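PDB 1PZV: probable ubiquitin-conjugating enzyme E2 7 from Caenorhabditis elegans, which probably catalyses ubiquitin attachment to other proteins, accepting ubiquitin from the E1 activating enzyme as a thioester on its own cysteine before passing it on. Local coordinates for residues R61-Q65 with K66-M70; V87-S90 with I91-D94; E116-L119 with L120-S124. One frame throughout, in Å; residues are numbered along the deposited sequence.

Interaction 1. Residues R61-Q65 with K66-M70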
loop_
_atom_site.group_PDB
_atom_site.type_symbol
_atom_site.label_atom_id
_atom_site.label_comp_id
_atom_site.label_asym_id
_atom_site.label_seq_id
_atom_site.Cartn_x
_atom_site.Cartn_y
_atom_site.Cartn_z
ATOM N N ARG A 61 1.989 -18.569 3.720
ATOM C CA ARG A 61 2.332 -19.778 2.984
ATOM C C ARG A 61 1.164 -20.253 2.110
ATOM O O ARG A 61 1.365 -20.947 1.111
ATOM C CB ARG A 61 2.748 -20.882 3.969
ATOM C CG ARG A 61 3.859 -20.476 4.948
ATOM C CD ARG A 61 5.101 -19.931 4.232
ATOM N NE ARG A 61 6.197 -19.661 5.162
ATOM C CZ ARG A 61 7.309 -18.995 4.855
ATOM N NH1 ARG A 61 7.484 -18.515 3.631
ATOM N NH2 ARG A 61 8.252 -18.813 5.773
ATOM N N ASP A 62 -0.046 -19.848 2.490
ATOM C CA ASP A 62 -1.291 -20.199 1.796
ATOM C C ASP A 62 -1.929 -18.967 1.145
ATOM O O ASP A 62 -3.139 -18.767 1.228
ATOM C CB ASP A 62 -2.266 -20.784 2.811
ATOM C CG ASP A 62 -2.356 -19.937 4.072
ATOM O OD1 ASP A 62 -1.316 -19.778 4.754
ATOM O OD2 ASP A 62 -3.453 -19.426 4.379
ATOM N N TYR A 63 -1.100 -18.165 0.490
ATOM C CA TYR A 63 -1.520 -16.927 -0.158
ATOM C C TYR A 63 -2.952 -16.788 -0.693
ATOM O O TYR A 63 -3.746 -16.005 -0.160
ATOM C CB TYR A 63 -0.549 -16.581 -1.284
ATOM C CG TYR A 63 -1.009 -15.436 -2.165
ATOM C CD1 TYR A 63 -0.704 -15.427 -3.524
ATOM C CD2 TYR A 63 -1.740 -14.365 -1.647
ATOM C CE1 TYR A 63 -1.111 -14.390 -4.346
ATOM C CE2 TYR A 63 -2.154 -13.322 -2.468
ATOM C CZ TYR A 63 -1.833 -13.345 -3.819
ATOM O OH TYR A 63 -2.228 -12.330 -4.657
ATOM N N PRO A 64 -3.298 -17.530 -1.757
ATOM C CA PRO A 64 -4.651 -17.410 -2.302
ATOM C C PRO A 64 -5.735 -17.127 -1.260
ATOM O O PRO A 64 -6.445 -16.129 -1.357
ATOM C CB PRO A 64 -4.852 -18.745 -3.004
ATOM C CG PRO A 64 -3.488 -19.081 -3.460
ATOM C CD PRO A 64 -2.643 -18.749 -2.257
ATOM N N GLN A 65 -5.855 -17.992 -0.256
ATOM C CA GLN A 65 -6.883 -17.810 0.769
ATOM C C GLN A 65 -6.349 -17.289 2.074
ATOM O O GLN A 65 -6.524 -17.908 3.115
ATOM C CB GLN A 65 -7.639 -19.116 1.037
ATOM C CG GLN A 65 -6.756 -20.332 1.233
ATOM C CD GLN A 65 -6.826 -21.270 0.042
ATOM O OE1 GLN A 65 -6.085 -22.263 -0.033
ATOM N NE2 GLN A 65 -7.729 -20.966 -0.898
ATOM N N LYS A 66 -5.701 -16.136 2.010
ATOM C CA LYS A 66 -5.136 -15.497 3.188
ATOM C C LYS A 66 -4.386 -14.279 2.677
ATOM O O LYS A 66 -3.375 -14.400 1.988
ATOM C CB LYS A 66 -4.198 -16.461 3.925
ATOM C CG LYS A 66 -3.465 -15.857 5.117
ATOM C CD LYS A 66 -4.403 -15.305 6.184
ATOM C CE LYS A 66 -3.599 -14.601 7.283
ATOM N NZ LYS A 66 -4.456 -14.029 8.357
ATOM N N PRO A 67 -4.893 -13.082 2.996
ATOM C CA PRO A 67 -4.304 -11.806 2.582
ATOM C C PRO A 67 -2.872 -11.611 3.055
ATOM O O PRO A 67 -2.450 -12.151 4.084
ATOM C CB PRO A 67 -5.225 -10.757 3.215
ATOM C CG PRO A 67 -6.470 -11.487 3.517
ATOM C CD PRO A 67 -6.026 -12.862 3.905
ATOM N N PRO A 68 -2.092 -10.855 2.283
ATOM C CA PRO A 68 -0.712 -10.603 2.678
ATOM C C PRO A 68 -0.766 -9.366 3.565
ATOM O O PRO A 68 -1.767 -8.652 3.573
ATOM C CB PRO A 68 -0.029 -10.333 1.347
ATOM C CG PRO A 68 -1.114 -9.640 0.568
ATOM C CD PRO A 68 -2.311 -10.502 0.869
ATOM N N LYS A 69 0.291 -9.116 4.324
ATOM C CA LYS A 69 0.324 -7.934 5.174
ATOM C C LYS A 69 1.134 -6.880 4.435
ATOM O O LYS A 69 2.186 -7.191 3.873
ATOM C CB LYS A 69 0.976 -8.251 6.529
ATOM C CG LYS A 69 0.131 -9.152 7.431
ATOM C CD LYS A 69 0.709 -9.249 8.840
ATOM C CE LYS A 69 -0.261 -9.942 9.795
ATOM N NZ LYS A 69 0.232 -9.947 11.206
ATOM N N MET A 70 0.643 -5.646 4.406
ATOM C CA MET A 70 1.372 -4.589 3.723
ATOM C C MET A 70 1.854 -3.527 4.684
ATOM O O MET A 70 1.053 -2.828 5.299
ATOM C CB MET A 70 0.514 -3.942 2.643
ATOM C CG MET A 70 1.281 -2.930 1.807
ATOM S SD MET A 70 0.347 -2.452 0.358
ATOM C CE MET A 70 1.540 -1.486 -0.539
#
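Tyr-63 and Pro-68 meet where the chain turns into strand 69-72, at the two ends of the Tyr-Pro-x-x-Pro-Pro sequence characteristic of ubiquitin-conjugating enzymes. The closely packed side is the inner one, where the tyrosine ring is buried among Leu-7 and Leu-8 of helix 5-17, Val-115 and Phe-59, the last meeting it edge-to-face. Tyr-63 has CG anti to its own N (chi1 171°), and this swings the ring inward, where Pro-68 only touches its side, CE2 of the ring lying 4.4 Å from CD of Pro-68 in an oblique approach. A tyrosine suits the place because its large apolar ring covers buried surface against Leu-7, Leu-8 and Pro-68 while its hydroxyl is hydrogen-bonded to Gln-11.

The turn itself is closed only lightly. Lys-66 N reaches back in two weak hydrogen bonds, to Tyr-63 O at 2.9 Å and to Pro-64 O at 3.4 Å, both well bent. The prolines probably contribute much of the stiffness: Pro-64 restricts the turn, and the consecutive rings of Pro-67 and Pro-68 keep the exit extended, ready to join the sheet.

The outer side is looser and faces solvent, with Asp-62 and Gln-65 both exposed. Lys-66 bends at chi2 (59°) and leads its amine away to a salt bridge with Asp-94; its NZ stands 6.8 Å from Asp-62 OD2. What Asp-62 does touch is the aliphatic root of the lysine, its OD2 lying 3.6 Å from Lys-66 CG.

Interaction 2. Residues V87-S90 with I91-D94; sequences VCIS and ILHD
The imidazole of His-93 lies flat against the backbone joining Ile-89 to Ser-90, which covers one of its faces. Ser-90 CA sits 3.5 Å from the ring centroid and only 16° off the normal, a CH-pi contact, and the carbonyl group of Ile-89 lies over the same face, its carbon nearer the rim and its O 2.9 Å from His-93 CD2, a contact that is not a hydrogen bond. The backbone C of Cys-88 approaches obliquely, with Cys-88 C 4.4 Å from His-93 NE2. With CG anti to its carbonyl carbon (chi1 -57°), the ring folds back over the turn it has just left, and the thin imidazole lies flat on the peptide backbone.

Beneath the ring the chain makes a short 3-10 turn after the cysteine predicted to carry the ubiquitin thioester. Leu-92 N donates to Ile-89 O at 3.0 Å, a fairly straight bond (159°), and His-93 N donates to Ser-90 O. Both are i to i+3 bonds, as in a 3-10 turn.

Aliphatic side chains finish the inner side. CD1 of Ile-89 touches CG2 of Ile-91 at 3.8 Å, the two chains lying side by side and pointing the same way, whereas Leu-92 crosses Ile-89 at a slant, with its CG 3.8 Å from Ile-89 CG1. Ile-89 suits the place because its longer branch serves both neighbours, CD1 toward Ile-91 and CG1 toward Leu-92. Leu-92 CD1 also reaches Val-87 O at 3.9 Å, back to the residue just before the cysteine.

Cys-88 is held by a backbone hydrogen bond to Asn-80, and Val-87 pairs with Met-70 of strand 69-72. Ile-89 and Ile-91 rest on helix 115-127, Leu-92 on the strand, so the turn spans both.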
loop_
_atom_site.group_PDB
_atom_site.type_symbol
_atom_site.label_atom_id
_atom_site.label_comp_id
_atom_site.label_asym_id
_atom_site.label_seq_id
_atom_site.Cartn_x
_atom_site.Cartn_y
_atom_site.Cartn_z
ATOM N N VAL A 87 -0.438 -0.750 6.532
ATOM C CA VAL A 87 -1.591 -0.293 5.788
ATOM C C VAL A 87 -2.775 -1.097 6.270
ATOM O O VAL A 87 -2.699 -2.319 6.374
ATOM C CB VAL A 87 -1.437 -0.523 4.291
ATOM C CG1 VAL A 87 -2.625 0.087 3.564
ATOM C CG2 VAL A 87 -0.139 0.077 3.807
ATOM N N CYS A 88 -3.866 -0.410 6.573
ATOM C CA CYS A 88 -5.056 -1.081 7.053
ATOM C C CYS A 88 -6.260 -0.771 6.195
ATOM O O CYS A 88 -6.902 0.263 6.363
ATOM C CB CYS A 88 -5.325 -0.676 8.499
ATOM S SG CYS A 88 -3.931 -1.039 9.617
ATOM N N ILE A 89 -6.558 -1.679 5.271
ATOM C CA ILE A 89 -7.704 -1.533 4.373
ATOM C C ILE A 89 -8.502 -2.844 4.308
ATOM O O ILE A 89 -7.953 -3.917 4.556
ATOM C CB ILE A 89 -7.237 -1.106 2.970
ATOM C CG1 ILE A 89 -6.219 -2.125 2.427
ATOM C CG2 ILE A 89 -6.658 0.308 3.044
ATOM C CD1 ILE A 89 -5.673 -1.798 1.062
ATOM N N SER A 90 -9.792 -2.745 3.987
ATOM C CA SER A 90 -10.693 -3.906 3.945
ATOM C C SER A 90 -10.185 -5.141 3.209
ATOM O O SER A 90 -10.186 -6.252 3.756
ATOM C CB SER A 90 -12.038 -3.514 3.328
ATOM O OG SER A 90 -12.624 -2.422 4.009
ATOM N N ILE A 91 -9.765 -4.938 1.964
ATOM C CA ILE A 91 -9.301 -6.026 1.129
ATOM C C ILE A 91 -8.117 -6.811 1.690
ATOM O O ILE A 91 -7.714 -7.814 1.116
ATOM C CB ILE A 91 -8.970 -5.509 -0.280
ATOM C CG1 ILE A 91 -8.830 -6.685 -1.241
ATOM C CG2 ILE A 91 -7.701 -4.673 -0.247
ATOM C CD1 ILE A 91 -8.629 -6.269 -2.664
ATOM N N LEU A 92 -7.547 -6.361 2.800
ATOM C CA LEU A 92 -6.440 -7.096 3.395
ATOM C C LEU A 92 -7.006 -7.865 4.565
ATOM O O LEU A 92 -6.359 -8.758 5.123
ATOM C CB LEU A 92 -5.330 -6.160 3.862
ATOM C CG LEU A 92 -4.523 -5.486 2.748
ATOM C CD1 LEU A 92 -3.365 -4.699 3.356
ATOM C CD2 LEU A 92 -3.986 -6.538 1.782
ATOM N N HIS A 93 -8.233 -7.512 4.933
ATOM C CA HIS A 93 -8.922 -8.177 6.036
ATOM C C HIS A 93 -9.281 -9.589 5.630
ATOM O O HIS A 93 -9.326 -9.905 4.453
ATOM C CB HIS A 93 -10.178 -7.404 6.472
ATOM C CG HIS A 93 -9.855 -5.971 6.880
ATOM N ND1 HIS A 93 -10.813 -5.038 7.154
ATOM C CD2 HIS A 93 -8.650 -5.353 7.030
ATOM C CE1 HIS A 93 -10.226 -3.876 7.453
ATOM N NE2 HIS A 93 -8.926 -4.053 7.381
ATOM N N ASP A 94 -9.573 -10.438 6.597
ATOM C CA ASP A 94 -9.755 -11.819 6.235
ATOM C C ASP A 94 -10.385 -12.675 7.309
ATOM O O ASP A 94 -9.780 -12.871 8.348
ATOM C CB ASP A 94 -8.371 -12.418 6.002
ATOM C CG ASP A 94 -7.502 -12.448 7.257
ATOM O OD1 ASP A 94 -7.478 -13.478 7.961
ATOM O OD2 ASP A 94 -6.843 -11.426 7.550
#

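Interaction 3. Residues E116-L119 with L120-S124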
loop_
_atom_site.group_PDB
_atom_site.type_symbol
_atom_site.label_atom_id
_atom_site.label_comp_id
_atom_site.label_asym_id
_atom_site.label_seq_id
_atom_site.Cartn_x
_atom_site.Cartn_y
_atom_site.Cartn_z
ATOM N N GLU A 116 -2.362 -7.542 -7.930
ATOM C CA GLU A 116 -2.890 -6.474 -8.750
ATOM C C GLU A 116 -4.083 -5.824 -8.062
ATOM O O GLU A 116 -4.174 -4.603 -7.997
ATOM C CB GLU A 116 -3.314 -7.017 -10.113
ATOM C CG GLU A 116 -3.970 -5.967 -11.014
ATOM C CD GLU A 116 -4.451 -6.532 -12.342
ATOM O OE1 GLU A 116 -5.012 -5.745 -13.140
ATOM O OE2 GLU A 116 -4.273 -7.753 -12.589
ATOM N N THR A 117 -4.994 -6.647 -7.552
ATOM C CA THR A 117 -6.179 -6.157 -6.857
ATOM C C THR A 117 -5.766 -5.286 -5.663
ATOM O O THR A 117 -6.276 -4.180 -5.467
ATOM C CB THR A 117 -7.055 -7.339 -6.341
ATOM O OG1 THR A 117 -7.387 -8.212 -7.431
ATOM C CG2 THR A 117 -8.355 -6.813 -5.720
ATOM N N ILE A 118 -4.841 -5.800 -4.866
ATOM C CA ILE A 118 -4.331 -5.082 -3.714
ATOM C C ILE A 118 -3.761 -3.749 -4.171
ATOM O O ILE A 118 -4.183 -2.691 -3.693
ATOM C CB ILE A 118 -3.201 -5.876 -3.011
ATOM C CG1 ILE A 118 -3.778 -7.140 -2.386
ATOM C CG2 ILE A 118 -2.533 -5.028 -1.936
ATOM C CD1 ILE A 118 -2.734 -8.098 -1.887
ATOM N N LEU A 119 -2.806 -3.795 -5.098
ATOM C CA LEU A 119 -2.187 -2.567 -5.565
ATOM C C LEU A 119 -3.209 -1.552 -6.075
ATOM O O LEU A 119 -3.066 -0.339 -5.857
ATOM C CB LEU A 119 -1.133 -2.865 -6.632
ATOM C CG LEU A 119 0.089 -3.647 -6.126
ATOM C CD1 LEU A 119 1.170 -3.657 -7.201
ATOM C CD2 LEU A 119 0.618 -3.015 -4.862
ATOM N N LEU A 120 -4.249 -2.043 -6.734
ATOM C CA LEU A 120 -5.276 -1.155 -7.244
ATOM C C LEU A 120 -6.040 -0.517 -6.100
ATOM O O LEU A 120 -6.260 0.695 -6.095
ATOM C CB LEU A 120 -6.250 -1.911 -8.154
ATOM C CG LEU A 120 -5.719 -2.213 -9.558
ATOM C CD1 LEU A 120 -6.692 -3.084 -10.324
ATOM C CD2 LEU A 120 -5.475 -0.894 -10.280
ATOM N N SER A 121 -6.451 -1.321 -5.125
ATOM C CA SER A 121 -7.194 -0.753 -4.007
ATOM C C SER A 121 -6.296 0.214 -3.220
ATOM O O SER A 121 -6.788 1.048 -2.457
ATOM C CB SER A 121 -7.765 -1.858 -3.098
ATOM O OG SER A 121 -6.768 -2.445 -2.292
ATOM N N VAL A 122 -4.982 0.117 -3.424
ATOM C CA VAL A 122 -4.049 1.022 -2.750
ATOM C C VAL A 122 -4.046 2.412 -3.411
ATOM O O VAL A 122 -3.893 3.436 -2.734
ATOM C CB VAL A 122 -2.627 0.455 -2.737
ATOM C CG1 VAL A 122 -1.650 1.491 -2.177
ATOM C CG2 VAL A 122 -2.605 -0.806 -1.916
ATOM N N ILE A 123 -4.206 2.454 -4.726
ATOM C CA ILE A 123 -4.279 3.744 -5.374
ATOM C C ILE A 123 -5.532 4.426 -4.809
ATOM O O ILE A 123 -5.542 5.636 -4.567
ATOM C CB ILE A 123 -4.427 3.615 -6.898
ATOM C CG1 ILE A 123 -3.105 3.152 -7.507
ATOM C CG2 ILE A 123 -4.864 4.960 -7.503
ATOM C CD1 ILE A 123 -3.162 2.991 -9.005
ATOM N N SER A 124 -6.587 3.640 -4.600
ATOM C CA SER A 124 -7.827 4.155 -4.047
ATOM C C SER A 124 -7.591 4.729 -2.652
ATOM O O SER A 124 -8.017 5.835 -2.350
ATOM C CB SER A 124 -8.872 3.044 -3.945
ATOM O OG SER A 124 -9.396 2.688 -5.204
#
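Glu-116 and Leu-120 stand one helical turn apart and are joined first by the backbone: Leu-120 N donates to Glu-116 O at 2.9 Å. The same i to i+4 pattern takes Ser-121 N to Thr-117 O, Val-122 N to Ile-118 O and Ile-123 N to Leu-119 O, the last being longer at 3.2 Å.

One side-chain bond joins this set. Ser-121 OG, lodged between its own N and carbonyl carbon (chi1 75°), turns back to donate to Ile-118 O at 3.0 Å. That oxygen thus accepts from two donors, and the small serine satisfies its hydroxyl within the helix while it faces the apolar Ile-89 and Ile-91.

The remaining contacts are apolar. On the buried side Ile-118 CG2 meets Val-122 CG2 at 4.2 Å, beta-branched residues giving a compact surface. On the exposed side Glu-116 and Leu-120 run alongside each other, Glu-116 CG to Leu-120 CD1 at 4.0 Å; the glutamate methylenes touch the leucine, covering a little of it, while the glutamate carboxylate extends beyond.

Buried and exposed flanks of this kind mark an amphipathic alpha-helix, here the central helix of the ubiquitin-conjugating fold.

Overall arrangement
The three contacts follow one another along the chain, interaction 1 leading into strand 69-72, interaction 2 in the loop after it, and interaction 3 on helix 115-127. Their centres lie about 11 Å apart from 1 to 2 and from 2 to 3, and about 15 Å from 1 to 3. Each touches the other two: Met-70 O is probably hydrogen-bonded to Val-87 N (2.8 Å), Ile-91 packs on Thr-117, and Met-70 packs on Val-122. Pro-68 and Leu-92 both touch Ile-118. The edge strand of the four-stranded meander and the central helix thus both contact the loop bearing the predicted active-site Cys-88, as in other ubiquitin-conjugating enzymes.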